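Local coordinates for protein fiber (Murine adenovirus 2, PDB 5NBH) that probably attaches the virion to host cells as a trimeric fibre whose distal head domain binds N-acetylglucosamine, at residues N90-L95 with D105-M110; E126-G131 with G219-F224; T132-L137 with T212-T217; M182-S187 with Q194-S199. All coordinates share one frame; numbering follows the deposited sequence.

In the fold
After the shaft segment, the chain enters the head, a beta sandwich of ABCJ and GHID sheets. Contact 1 comes first and closes the short hairpin between strands 83-96 and 103-113, at one side of the ABCJ sheet. Strand 116-125 follows, and contact 2 then opens at the loop 126-131, closing only when the chain returns at 219-224. Inside that long excursion lies contact 3, pairing strands 131-140 and 208-217 of the GHID sheet; inside contact 3 lies contact 4, the hairpin of strands 179-188 and 191-205. Contacts 2, 3 and 4 are thus nested, and contact 1 precedes them in series. Leu-137 packs contact 3 against contact 1, while Phe-224 brings contact 2 against Ile-184 of contact 4.

Contact 1 (N90-L95 with D105-M110); sequences NTPMRL and DAHIQM
Pro-92 lays its CB over one face of the His-107 imidazole, a CH-pi contact with CB 3.8 Å from the ring centroid and 14° off the ring normal. CG of His-107 lies anti to its own carbonyl carbon (chi1 -62°), which sets the ring beside the pyrrolidine and pointing the same way. Opposite His-107 no N-H is needed, so proline fits; the hydrogen-bonded pairing begins at Met-93, whose N meets Ala-106 O at 2.8 Å while Ala-106 N returns a bond to Met-93 O. This is the antiparallel hairpin of strands 83-96 and 103-113, the A and B strands of the ABCJ sheet. On its buried face Leu-95 CD1 reaches Ala-106 CB (3.8 Å), alanine being small enough to accept the methyl, and Met-93 CE meets Ile-108 CD1 (4.0 Å). Leu-95 also packs on Trp-135, and Leu-95, Met-93 and Ile-108 on Leu-137. The other face is polar: in one of its two conformers, Arg-94 NH1 forms a salt bridge with Asp-105 OD1 (2.8 Å) from above the carboxylate plane, 56° out of it, and NH2 pairs with Glu-126. A water donates to Pro-92 O and, weakly, to Asp-105 OD1.

Contact 2 (E126-G131 with G219-F224); sequences ETNATG and GCKPIF
Asn-128 and Gly-219 join two loops at one end of the head's beta sandwich: 126-131 leads from the ABCJ sheet into strand 131-140 of the GHID sheet, and 219-222 leads back to strand 223-231. Hydrogen bonds dominate. Asn-128 ND2 gives a well-formed bond to Gly-219 O (2.9 Å), lying on a carbonyl lone pair and nearly in the plane of its own amide, so the side chain of one loop satisfies the backbone of the other. Ala-129 N binds Cys-220 O (3.0 Å) from well above that carbonyl plane, 59° out of it. Gly-219 N is shared more loosely, with weak bonds to Ala-129 O and to Thr-130 OG1. Thr-130 is among the residues seen to bind N-acetylglucosamine, so this contact lies at that site; Gln-133, another of them, packs on Pro-222. Glycine suits position 219, where a positive phi of 91° would press a side chain against the preceding carbonyl.

Van der Waals contacts come from Pro-222 and Lys-221. Pro-222 CD lies against Thr-127 O (3.4 Å). The extended stem of Lys-221 follows the first loop, its CE 3.2 Å from Glu-126 O and its CG beside Asn-128 OD1.

The lysine's main partner is Glu-188; its chain bends at chi4 (83°), and NZ makes a weak bond to Asn-128 OD1 (3.4 Å), while a water accepts from Asn-128 ND2 and, weakly, from NZ.

Contact 3 (T132-L137 with T212-T217); sequences TQTWEL and TLKSTT
Trp-135 aims its indole NE1 at Ser-215 OG (3.0 Å) on the tightly packed, buried face of this strand pair, with the hydroxyl at the ring edge and tilted 17° from the ring plane. The serine holds OG between its backbone N and carbonyl carbon (chi1 49°), a torsion that turns the oxygen to the indole; being small, serine lets the large ring lie beside it while still offering an acceptor. On the same face Trp-135 CB meets Leu-213 CB at 4.3 Å, and the indole also packs on Asn-97 and on Ala-104 of strand 103-113, so a wide aromatic fits where the two sheets meet.

The backbone here joins strand 131-140 to strand 208-217, antiparallel neighbours in the GHID sheet. Trp-135 and Leu-213 form a hydrogen-bonded pair, with two nearly straight bonds of 2.8 Å between Trp-135 N and Leu-213 O and between Leu-213 N and Trp-135 O.

The opposite face is looser and polar, lined with threonines, which favour strands and tolerate water. Thr-132 OG1 and Thr-216 OG1 share a 2.8 Å hydrogen bond; Thr-132 belongs to the N-acetylglucosamine site, as does Gln-133 on the other face. Further along, Thr-134 CG2 touches Thr-212 CG2 (3.7 Å), while a water joins Glu-136 OE1, itself salt-bridged to Arg-205, with Thr-212 OG1. A second water on Thr-134 OG1 has a weak link to Lys-214 NZ (3.3 Å).

Contact 4 (M182-S187 with Q194-S199); sequences MPIVCS and QSTYCS
Residues 182-187 and 194-199 form an antiparallel hairpin, strands G and H of the GHID sheet, G being its edge strand within the chain, and one of its faces meets other subunits of the trimeric head. Three hydrogen-bonded pairs hold it: Met-182 with Cys-198, Ile-184 with Thr-196 and Cys-186 with Gln-194. The bonds are not alike. Met-182 N reaches Cys-198 O at 2.8 Å, whereas Ile-184 N approaches Thr-196 O (3.0 Å) from above the carbonyl plane, 48° out of it. Pro-183 has no N-H, but it occupies a non-hydrogen-bonded pair with Tyr-197, where none is needed for the pairing.

The two faces differ. Tyr-197, Pro-183, Val-185 and Ser-195 lie on the side toward neighbouring copies: the Tyr-197 ring stacks with Phe-192 of the third subunit, and Pro-183 packs on Pro-183 of both other chains. The face of Ile-184, Cys-186, Thr-196 and Cys-198 turns inward, where small and branched residues mesh, Ile-184 also meeting Phe-224 of the facing sheet. Thr-196 keeps its OG1 anti to the backbone N (chi1 -177°), from where it bonds to Thr-216 O, and this leaves its methyl for the hairpin: CG2 lies 3.9 Å from Ile-184 CG1 and 4.0 Å from Cys-186 SG. Ile-184 CD1 extends to Cys-198 CB, 3.9 Å away.

Contact 1 (N90-L95 with D105-M110)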
loop_
_atom_site.group_PDB
_atom_site.type_symbol
_atom_site.label_atom_id
_atom_site.label_comp_id
_atom_site.label_asym_id
_atom_site.label_seq_id
_atom_site.Cartn_x
_atom_site.Cartn_y
_atom_site.Cartn_z
ATOM N N ASN A 90 -17.536 -2.495 -10.104
ATOM C CA ASN A 90 -18.783 -3.260 -10.221
ATOM C C ASN A 90 -18.745 -4.362 -11.318
ATOM O O ASN A 90 -19.792 -4.811 -11.802
ATOM C CB ASN A 90 -19.936 -2.258 -10.494
ATOM C CG ASN A 90 -21.208 -2.597 -9.759
ATOM O OD1 ASN A 90 -21.586 -3.768 -9.613
ATOM N ND2 ASN A 90 -21.894 -1.558 -9.295
ATOM N N THR A 91 -17.544 -4.809 -11.702
ATOM C CA THR A 91 -17.381 -5.824 -12.750
ATOM C C THR A 91 -16.436 -6.925 -12.266
ATOM O O THR A 91 -15.335 -7.121 -12.806
ATOM C CB THR A 91 -16.892 -5.177 -14.048
ATOM O OG1 THR A 91 -17.698 -4.020 -14.316
ATOM C CG2 THR A 91 -16.966 -6.149 -15.225
ATOM N N PRO A 92 -16.876 -7.665 -11.234
ATOM C CA PRO A 92 -16.038 -8.742 -10.726
ATOM C C PRO A 92 -15.831 -9.841 -11.768
ATOM O O PRO A 92 -16.646 -10.001 -12.667
ATOM C CB PRO A 92 -16.820 -9.258 -9.520
ATOM C CG PRO A 92 -18.231 -8.955 -9.829
ATOM C CD PRO A 92 -18.210 -7.672 -10.604
ATOM N N MET A 93 -14.724 -10.571 -11.619
ATOM C CA MET A 93 -14.316 -11.616 -12.551
ATOM C C MET A 93 -14.912 -12.954 -12.118
ATOM O O MET A 93 -14.845 -13.322 -10.951
ATOM C CB MET A 93 -12.798 -11.704 -12.552
ATOM C CG MET A 93 -12.259 -12.580 -13.627
ATOM S SD MET A 93 -10.513 -12.612 -13.565
ATOM C CE MET A 93 -10.094 -10.871 -13.832
ATOM N N ARG A 94 -15.470 -13.676 -13.077
ATOM C CA ARG A 94 -16.017 -14.997 -12.811
ATOM C C ARG A 94 -14.890 -16.023 -12.885
ATOM O O ARG A 94 -14.126 -16.045 -13.888
ATOM C CB ARG A 94 -17.070 -15.297 -13.877
ATOM C CG ARG A 94 -17.836 -16.575 -13.635
ATOM C CD ARG A 94 -18.483 -16.487 -12.281
ATOM N NE ARG A 94 -19.705 -17.243 -12.245
ATOM C CZ ARG A 94 -20.607 -17.106 -11.301
ATOM N NH1 ARG A 94 -20.393 -16.259 -10.305
ATOM N NH2 ARG A 94 -21.699 -17.833 -11.361
ATOM N N LEU A 95 -14.737 -16.802 -11.798
ATOM C CA LEU A 95 -13.719 -17.824 -11.656
ATOM C C LEU A 95 -14.374 -19.169 -11.401
ATOM O O LEU A 95 -15.372 -19.247 -10.712
ATOM C CB LEU A 95 -12.780 -17.519 -10.487
ATOM C CG LEU A 95 -12.040 -16.190 -10.609
ATOM C CD1 LEU A 95 -11.233 -15.925 -9.378
ATOM C CD2 LEU A 95 -11.166 -16.201 -11.832
ATOM N N ASP A 105 -17.110 -15.006 -7.783
ATOM C CA ASP A 105 -16.882 -13.678 -8.374
ATOM C C ASP A 105 -15.763 -13.036 -7.578
ATOM O O ASP A 105 -15.760 -13.117 -6.347
ATOM C CB ASP A 105 -18.112 -12.812 -8.221
ATOM C CG ASP A 105 -19.157 -13.079 -9.296
ATOM O OD1 ASP A 105 -18.887 -13.850 -10.230
ATOM O OD2 ASP A 105 -20.245 -12.483 -9.198
ATOM N N ALA A 106 -14.817 -12.410 -8.259
ATOM C CA ALA A 106 -13.681 -11.841 -7.574
ATOM C C ALA A 106 -13.433 -10.393 -8.020
ATOM O O ALA A 106 -13.460 -10.099 -9.205
ATOM C CB ALA A 106 -12.457 -12.710 -7.815
ATOM N N HIS A 107 -13.226 -9.519 -7.043
ATOM C CA HIS A 107 -12.700 -8.169 -7.286
ATOM C C HIS A 107 -11.221 -8.240 -6.993
ATOM O O HIS A 107 -10.823 -8.772 -5.963
ATOM C CB HIS A 107 -13.349 -7.144 -6.381
ATOM C CG HIS A 107 -14.833 -6.996 -6.579
ATOM N ND1 HIS A 107 -15.384 -6.132 -7.497
ATOM C CD2 HIS A 107 -15.874 -7.564 -5.927
ATOM C CE1 HIS A 107 -16.699 -6.200 -7.432
ATOM N NE2 HIS A 107 -17.025 -7.071 -6.494
ATOM N N ILE A 108 -10.407 -7.746 -7.910
ATOM C CA ILE A 108 -8.956 -7.856 -7.805
ATOM C C ILE A 108 -8.287 -6.510 -8.022
ATOM O O ILE A 108 -8.628 -5.804 -8.994
ATOM C CB ILE A 108 -8.424 -8.813 -8.879
ATOM C CG1 ILE A 108 -9.054 -10.206 -8.708
ATOM C CG2 ILE A 108 -6.927 -8.977 -8.779
ATOM C CD1 ILE A 108 -8.974 -11.029 -9.966
ATOM N N GLN A 109 -7.336 -6.166 -7.153
ATOM C CA GLN A 109 -6.467 -5.004 -7.389
ATOM C C GLN A 109 -4.999 -5.398 -7.290
ATOM O O GLN A 109 -4.592 -6.134 -6.381
ATOM C CB GLN A 109 -6.756 -3.888 -6.413
ATOM C CG GLN A 109 -8.194 -3.441 -6.383
ATOM C CD GLN A 109 -9.035 -4.260 -5.454
ATOM O OE1 GLN A 109 -8.612 -4.594 -4.343
ATOM N NE2 GLN A 109 -10.227 -4.586 -5.893
ATOM N N MET A 110 -4.188 -4.924 -8.226
ATOM C CA MET A 110 -2.777 -5.180 -8.230
ATOM C C MET A 110 -2.099 -3.811 -8.248
ATOM O O MET A 110 -2.140 -3.146 -9.256
ATOM C CB MET A 110 -2.422 -6.021 -9.435
ATOM C CG MET A 110 -3.316 -7.243 -9.529
ATOM S SD MET A 110 -2.946 -8.318 -10.909
ATOM C CE MET A 110 -1.372 -8.941 -10.437
HETATM O O HOH W 1 -18.704 -12.136 -12.580
#

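Contact 2 (E126-G131 with G219-F224)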
loop_
_atom_site.group_PDB
_atom_site.type_symbol
_atom_site.label_atom_id
_atom_site.label_comp_id
_atom_site.label_asym_id
_atom_site.label_seq_id
_atom_site.Cartn_x
_atom_site.Cartn_y
_atom_site.Cartn_z
ATOM N N GLU A 126 -19.915 -19.187 -4.491
ATOM C CA GLU A 126 -21.350 -19.403 -4.560
ATOM C C GLU A 126 -21.770 -20.639 -3.804
ATOM O O GLU A 126 -22.902 -20.721 -3.382
ATOM C CB GLU A 126 -21.798 -19.603 -5.991
ATOM C CG GLU A 126 -21.668 -18.409 -6.896
ATOM C CD GLU A 126 -22.238 -18.689 -8.277
ATOM O OE1 GLU A 126 -22.303 -19.867 -8.733
ATOM O OE2 GLU A 126 -22.639 -17.708 -8.912
ATOM N N THR A 127 -20.868 -21.605 -3.659
ATOM C CA THR A 127 -21.265 -22.940 -3.245
ATOM C C THR A 127 -20.547 -23.364 -1.983
ATOM O O THR A 127 -19.303 -23.317 -1.895
ATOM C CB THR A 127 -20.966 -23.957 -4.395
ATOM O OG1 THR A 127 -21.599 -23.529 -5.601
ATOM C CG2 THR A 127 -21.485 -25.339 -4.043
ATOM N N ASN A 128 -21.314 -23.828 -0.996
ATOM C CA ASN A 128 -20.702 -24.422 0.195
ATOM C C ASN A 128 -19.822 -25.595 -0.190
ATOM O O ASN A 128 -20.192 -26.398 -1.037
ATOM C CB ASN A 128 -21.743 -24.893 1.186
ATOM C CG ASN A 128 -22.537 -23.747 1.759
ATOM O OD1 ASN A 128 -23.420 -23.213 1.099
ATOM N ND2 ASN A 128 -22.219 -23.357 2.981
ATOM N N ALA A 129 -18.663 -25.695 0.440
ATOM C CA ALA A 129 -17.706 -26.724 0.081
ATOM C C ALA A 129 -16.847 -27.112 1.249
ATOM O O ALA A 129 -16.565 -26.300 2.142
ATOM C CB ALA A 129 -16.834 -26.252 -1.064
ATOM N N THR A 130 -16.444 -28.384 1.240
ATOM C CA THR A 130 -15.506 -28.912 2.174
ATOM C C THR A 130 -14.363 -29.475 1.331
ATOM O O THR A 130 -14.544 -30.438 0.553
ATOM C CB THR A 130 -16.149 -30.004 3.056
ATOM O OG1 THR A 130 -17.221 -29.412 3.799
ATOM C CG2 THR A 130 -15.147 -30.586 4.011
ATOM N N GLY A 131 -13.200 -28.859 1.473
ATOM C CA GLY A 131 -12.039 -29.220 0.694
ATOM C C GLY A 131 -11.273 -27.972 0.316
ATOM O O GLY A 131 -11.386 -26.968 0.987
ATOM N N GLY A 219 -17.347 -26.823 5.140
ATOM C CA GLY A 219 -18.766 -26.591 5.267
ATOM C C GLY A 219 -19.285 -25.316 4.645
ATOM O O GLY A 219 -20.444 -25.273 4.233
ATOM N N CYS A 220 -18.429 -24.312 4.506
ATOM C CA CYS A 220 -18.837 -22.972 4.129
ATOM C C CYS A 220 -18.488 -22.624 2.697
ATOM O O CYS A 220 -17.707 -23.295 2.023
ATOM C CB CYS A 220 -18.228 -21.939 5.097
ATOM S SG CYS A 220 -16.430 -21.935 5.225
ATOM N N LYS A 221 -19.098 -21.547 2.250
ATOM C CA LYS A 221 -18.773 -20.925 0.975
ATOM C C LYS A 221 -17.426 -20.235 1.105
ATOM O O LYS A 221 -17.163 -19.615 2.107
ATOM C CB LYS A 221 -19.817 -19.885 0.614
ATOM C CG LYS A 221 -21.221 -20.441 0.433
ATOM C CD LYS A 221 -22.144 -19.367 -0.093
ATOM C CE LYS A 221 -23.537 -19.892 -0.376
ATOM N NZ LYS A 221 -24.363 -19.940 0.843
ATOM N N PRO A 222 -16.592 -20.302 0.064
ATOM C CA PRO A 222 -15.323 -19.570 0.094
ATOM C C PRO A 222 -15.576 -18.087 -0.193
ATOM O O PRO A 222 -15.733 -17.683 -1.329
ATOM C CB PRO A 222 -14.463 -20.287 -0.959
ATOM C CG PRO A 222 -15.457 -20.913 -1.890
ATOM C CD PRO A 222 -16.710 -21.194 -1.103
ATOM N N ILE A 223 -15.709 -17.319 0.876
ATOM C CA ILE A 223 -16.005 -15.907 0.803
ATOM C C ILE A 223 -15.014 -15.230 1.737
ATOM O O ILE A 223 -15.145 -15.345 2.940
ATOM C CB ILE A 223 -17.441 -15.593 1.261
ATOM C CG1 ILE A 223 -18.433 -16.308 0.361
ATOM C CG2 ILE A 223 -17.677 -14.086 1.249
ATOM C CD1 ILE A 223 -19.893 -16.054 0.711
ATOM N N PHE A 224 -14.006 -14.583 1.162
ATOM C CA PHE A 224 -12.874 -14.047 1.903
ATOM C C PHE A 224 -12.145 -12.955 1.131
ATOM O O PHE A 224 -12.332 -12.875 -0.070
ATOM C CB PHE A 224 -11.879 -15.161 2.226
ATOM C CG PHE A 224 -11.292 -15.829 1.024
ATOM C CD1 PHE A 224 -11.931 -16.913 0.425
ATOM C CD2 PHE A 224 -10.090 -15.407 0.499
ATOM C CE1 PHE A 224 -11.371 -17.554 -0.677
ATOM C CE2 PHE A 224 -9.535 -16.039 -0.602
ATOM C CZ PHE A 224 -10.180 -17.102 -1.199
HETATM O O HOH W 2 -23.933 -21.159 4.030
#

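Contact 3 (T132-L137 with T212-T217)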
loop_
_atom_site.group_PDB
_atom_site.type_symbol
_atom_site.label_atom_id
_atom_site.label_comp_id
_atom_site.label_asym_id
_atom_site.label_seq_id
_atom_site.Cartn_x
_atom_site.Cartn_y
_atom_site.Cartn_z
ATOM N N THR A 132 -10.480 -28.066 -0.741
ATOM C CA THR A 132 -9.598 -26.967 -1.145
ATOM C C THR A 132 -9.982 -26.540 -2.543
ATOM O O THR A 132 -10.031 -27.396 -3.439
ATOM C CB THR A 132 -8.134 -27.376 -1.077
ATOM O OG1 THR A 132 -7.794 -27.661 0.295
ATOM C CG2 THR A 132 -7.214 -26.262 -1.616
ATOM N N GLN A 133 -10.262 -25.243 -2.742
ATOM C CA GLN A 133 -10.635 -24.719 -4.074
ATOM C C GLN A 133 -9.412 -24.098 -4.730
ATOM O O GLN A 133 -8.571 -23.521 -4.039
ATOM C CB GLN A 133 -11.743 -23.643 -4.017
ATOM C CG GLN A 133 -13.014 -24.090 -3.317
ATOM C CD GLN A 133 -12.911 -24.027 -1.798
ATOM O OE1 GLN A 133 -12.401 -23.059 -1.247
ATOM N NE2 GLN A 133 -13.429 -25.045 -1.114
ATOM N N THR A 134 -9.337 -24.184 -6.053
ATOM C CA THR A 134 -8.217 -23.641 -6.804
ATOM C C THR A 134 -8.751 -22.561 -7.705
ATOM O O THR A 134 -9.610 -22.823 -8.547
ATOM C CB THR A 134 -7.468 -24.732 -7.635
ATOM O OG1 THR A 134 -6.883 -25.705 -6.765
ATOM C CG2 THR A 134 -6.338 -24.108 -8.407
ATOM N N TRP A 135 -8.255 -21.328 -7.507
ATOM C CA TRP A 135 -8.661 -20.172 -8.279
ATOM C C TRP A 135 -7.426 -19.774 -9.063
ATOM O O TRP A 135 -6.394 -19.463 -8.450
ATOM C CB TRP A 135 -9.121 -19.023 -7.377
ATOM C CG TRP A 135 -10.098 -19.449 -6.297
ATOM C CD1 TRP A 135 -9.826 -19.568 -4.971
ATOM C CD2 TRP A 135 -11.462 -19.882 -6.469
ATOM N NE1 TRP A 135 -10.926 -20.015 -4.304
ATOM C CE2 TRP A 135 -11.951 -20.210 -5.198
ATOM C CE3 TRP A 135 -12.317 -20.009 -7.578
ATOM C CZ2 TRP A 135 -13.260 -20.655 -4.992
ATOM C CZ3 TRP A 135 -13.630 -20.477 -7.376
ATOM C CH2 TRP A 135 -14.086 -20.791 -6.107
ATOM N N GLU A 136 -7.522 -19.748 -10.380
ATOM C CA GLU A 136 -6.352 -19.528 -11.234
ATOM C C GLU A 136 -6.557 -18.265 -12.030
ATOM O O GLU A 136 -7.575 -18.127 -12.713
ATOM C CB GLU A 136 -6.152 -20.725 -12.174
ATOM C CG GLU A 136 -4.875 -20.710 -13.003
ATOM C CD GLU A 136 -4.775 -21.953 -13.896
ATOM O OE1 GLU A 136 -4.070 -22.911 -13.560
ATOM O OE2 GLU A 136 -5.393 -21.925 -14.958
ATOM N N LEU A 137 -5.626 -17.319 -11.914
ATOM C CA LEU A 137 -5.581 -16.124 -12.790
ATOM C C LEU A 137 -4.418 -16.227 -13.763
ATOM O O LEU A 137 -3.312 -16.481 -13.360
ATOM C CB LEU A 137 -5.387 -14.848 -11.943
ATOM C CG LEU A 137 -6.437 -14.603 -10.863
ATOM C CD1 LEU A 137 -6.038 -13.445 -9.936
ATOM C CD2 LEU A 137 -7.775 -14.365 -11.532
ATOM N N THR A 212 -1.991 -18.496 -8.737
ATOM C CA THR A 212 -2.877 -19.611 -8.357
ATOM C C THR A 212 -3.128 -19.520 -6.871
ATOM O O THR A 212 -2.174 -19.480 -6.094
ATOM C CB THR A 212 -2.248 -20.959 -8.739
ATOM O OG1 THR A 212 -1.859 -20.922 -10.129
ATOM C CG2 THR A 212 -3.210 -22.090 -8.533
ATOM N N LEU A 213 -4.404 -19.404 -6.506
ATOM C CA LEU A 213 -4.829 -19.357 -5.120
ATOM C C LEU A 213 -5.537 -20.622 -4.705
ATOM O O LEU A 213 -6.352 -21.137 -5.454
ATOM C CB LEU A 213 -5.761 -18.167 -4.891
ATOM C CG LEU A 213 -5.275 -16.826 -5.480
ATOM C CD1 LEU A 213 -6.376 -15.804 -5.325
ATOM C CD2 LEU A 213 -4.014 -16.327 -4.800
ATOM N N LYS A 214 -5.247 -21.135 -3.515
ATOM C CA LYS A 214 -5.980 -22.309 -3.035
ATOM C C LYS A 214 -6.527 -22.068 -1.636
ATOM O O LYS A 214 -5.769 -21.981 -0.666
ATOM C CB LYS A 214 -5.120 -23.563 -3.090
ATOM C CG LYS A 214 -4.656 -23.949 -4.465
ATOM C CD LYS A 214 -3.752 -25.191 -4.455
ATOM C CE LYS A 214 -3.222 -25.414 -5.854
ATOM N NZ LYS A 214 -2.479 -26.699 -6.058
ATOM N N SER A 215 -7.846 -21.951 -1.557
ATOM C CA SER A 215 -8.537 -21.730 -0.298
ATOM C C SER A 215 -9.028 -23.057 0.280
ATOM O O SER A 215 -9.522 -23.934 -0.460
ATOM C CB SER A 215 -9.725 -20.799 -0.509
ATOM O OG SER A 215 -10.555 -21.176 -1.588
ATOM N N THR A 216 -8.944 -23.202 1.590
ATOM C CA THR A 216 -9.386 -24.452 2.248
ATOM C C THR A 216 -10.576 -24.134 3.145
ATOM O O THR A 216 -10.503 -23.236 3.983
ATOM C CB THR A 216 -8.252 -25.096 3.013
ATOM O OG1 THR A 216 -7.264 -25.506 2.074
ATOM C CG2 THR A 216 -8.722 -26.305 3.807
ATOM N N THR A 217 -11.688 -24.831 2.917
ATOM C CA THR A 217 -12.941 -24.586 3.656
ATOM C C THR A 217 -13.481 -25.903 4.291
ATOM O O THR A 217 -13.137 -26.984 3.843
ATOM C CB THR A 217 -14.015 -23.924 2.785
ATOM O OG1 THR A 217 -14.413 -24.803 1.711
ATOM C CG2 THR A 217 -13.464 -22.629 2.184
HETATM O O HOH W 3 -5.150 -27.244 -7.907
HETATM O O HOH W 4 -1.964 -22.983 -11.887
#

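Contact 4 (M182-S187 with Q194-S199)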
loop_
_atom_site.group_PDB
_atom_site.type_symbol
_atom_site.label_atom_id
_atom_site.label_comp_id
_atom_site.label_asym_id
_atom_site.label_seq_id
_atom_site.Cartn_x
_atom_site.Cartn_y
_atom_site.Cartn_z
ATOM N N MET A 182 -1.595 -17.311 3.490
ATOM C CA MET A 182 -2.078 -16.240 4.328
ATOM C C MET A 182 -3.277 -16.770 5.137
ATOM O O MET A 182 -4.034 -17.613 4.652
ATOM C CB MET A 182 -2.535 -15.034 3.493
ATOM C CG MET A 182 -1.430 -14.257 2.787
ATOM S SD MET A 182 -0.147 -13.651 3.944
ATOM C CE MET A 182 0.679 -12.354 3.032
ATOM N N PRO A 183 -3.454 -16.246 6.356
ATOM C CA PRO A 183 -4.669 -16.531 7.108
ATOM C C PRO A 183 -5.819 -15.785 6.480
ATOM O O PRO A 183 -5.633 -14.635 6.028
ATOM C CB PRO A 183 -4.351 -16.011 8.495
ATOM C CG PRO A 183 -3.361 -14.920 8.287
ATOM C CD PRO A 183 -2.564 -15.309 7.075
ATOM N N ILE A 184 -7.000 -16.387 6.495
ATOM C CA ILE A 184 -8.209 -15.778 5.963
ATOM C C ILE A 184 -9.352 -16.171 6.866
ATOM O O ILE A 184 -9.261 -17.160 7.590
ATOM C CB ILE A 184 -8.561 -16.176 4.509
ATOM C CG1 ILE A 184 -8.613 -17.703 4.307
ATOM C CG2 ILE A 184 -7.552 -15.598 3.554
ATOM C CD1 ILE A 184 -9.416 -18.146 3.106
ATOM N N VAL A 185 -10.382 -15.362 6.827
ATOM C CA VAL A 185 -11.613 -15.651 7.516
ATOM C C VAL A 185 -12.725 -15.731 6.487
ATOM O O VAL A 185 -12.960 -14.774 5.749
ATOM C CB VAL A 185 -11.938 -14.609 8.600
ATOM C CG1 VAL A 185 -13.295 -14.945 9.228
ATOM C CG2 VAL A 185 -10.876 -14.613 9.694
ATOM N N CYS A 186 -13.429 -16.865 6.473
ATOM C CA CYS A 186 -14.603 -17.046 5.658
ATOM C C CYS A 186 -15.819 -16.562 6.455
ATOM O O CYS A 186 -15.895 -16.810 7.647
ATOM C CB CYS A 186 -14.786 -18.506 5.248
ATOM S SG CYS A 186 -13.566 -19.033 4.015
ATOM N N SER A 187 -16.732 -15.891 5.786
ATOM C CA SER A 187 -17.965 -15.382 6.398
ATOM C C SER A 187 -19.097 -15.394 5.410
ATOM O O SER A 187 -18.892 -15.684 4.241
ATOM C CB SER A 187 -17.734 -13.952 6.907
ATOM O OG SER A 187 -17.563 -12.997 5.855
ATOM N N GLN A 194 -15.581 -19.413 9.396
ATOM C CA GLN A 194 -14.376 -20.171 9.660
ATOM C C GLN A 194 -13.090 -19.344 9.618
ATOM O O GLN A 194 -12.928 -18.543 8.711
ATOM C CB GLN A 194 -14.230 -21.264 8.579
ATOM C CG GLN A 194 -13.115 -22.247 8.858
ATOM C CD GLN A 194 -13.016 -23.363 7.839
ATOM O OE1 GLN A 194 -13.692 -23.361 6.816
ATOM N NE2 GLN A 194 -12.152 -24.332 8.119
ATOM N N SER A 195 -12.163 -19.630 10.527
ATOM C CA SER A 195 -10.775 -19.163 10.391
ATOM C C SER A 195 -9.997 -20.261 9.690
ATOM O O SER A 195 -9.954 -21.415 10.146
ATOM C CB SER A 195 -10.116 -18.866 11.724
ATOM O OG SER A 195 -10.915 -17.976 12.461
ATOM N N THR A 196 -9.390 -19.906 8.564
ATOM C CA THR A 196 -8.703 -20.871 7.732
ATOM C C THR A 196 -7.545 -20.161 7.000
ATOM O O THR A 196 -6.952 -19.183 7.530
ATOM C CB THR A 196 -9.707 -21.643 6.833
ATOM O OG1 THR A 196 -8.991 -22.637 6.082
ATOM C CG2 THR A 196 -10.495 -20.727 5.906
ATOM N N TYR A 197 -7.163 -20.668 5.855
ATOM C CA TYR A 197 -5.991 -20.168 5.127
ATOM C C TYR A 197 -6.178 -20.310 3.627
ATOM O O TYR A 197 -7.061 -21.045 3.145
ATOM C CB TYR A 197 -4.732 -20.905 5.577
ATOM C CG TYR A 197 -4.897 -22.417 5.572
ATOM C CD1 TYR A 197 -4.760 -23.138 4.412
ATOM C CD2 TYR A 197 -5.200 -23.109 6.746
ATOM C CE1 TYR A 197 -4.923 -24.515 4.394
ATOM C CE2 TYR A 197 -5.350 -24.493 6.737
ATOM C CZ TYR A 197 -5.218 -25.184 5.558
ATOM O OH TYR A 197 -5.353 -26.578 5.520
ATOM N N CYS A 198 -5.365 -19.540 2.901
ATOM C CA CYS A 198 -5.356 -19.561 1.473
ATOM C C CYS A 198 -3.904 -19.504 1.014
ATOM O O CYS A 198 -3.114 -18.690 1.521
ATOM C CB CYS A 198 -6.134 -18.374 0.924
ATOM S SG CYS A 198 -6.355 -18.365 -0.882
ATOM N N SER A 199 -3.538 -20.371 0.087
ATOM C CA SER A 199 -2.204 -20.287 -0.511
ATOM C C SER A 199 -2.191 -19.352 -1.730
ATOM O O SER A 199 -3.219 -19.128 -2.375
ATOM C CB SER A 199 -1.702 -21.651 -0.910
ATOM O OG SER A 199 -2.467 -22.181 -1.913
#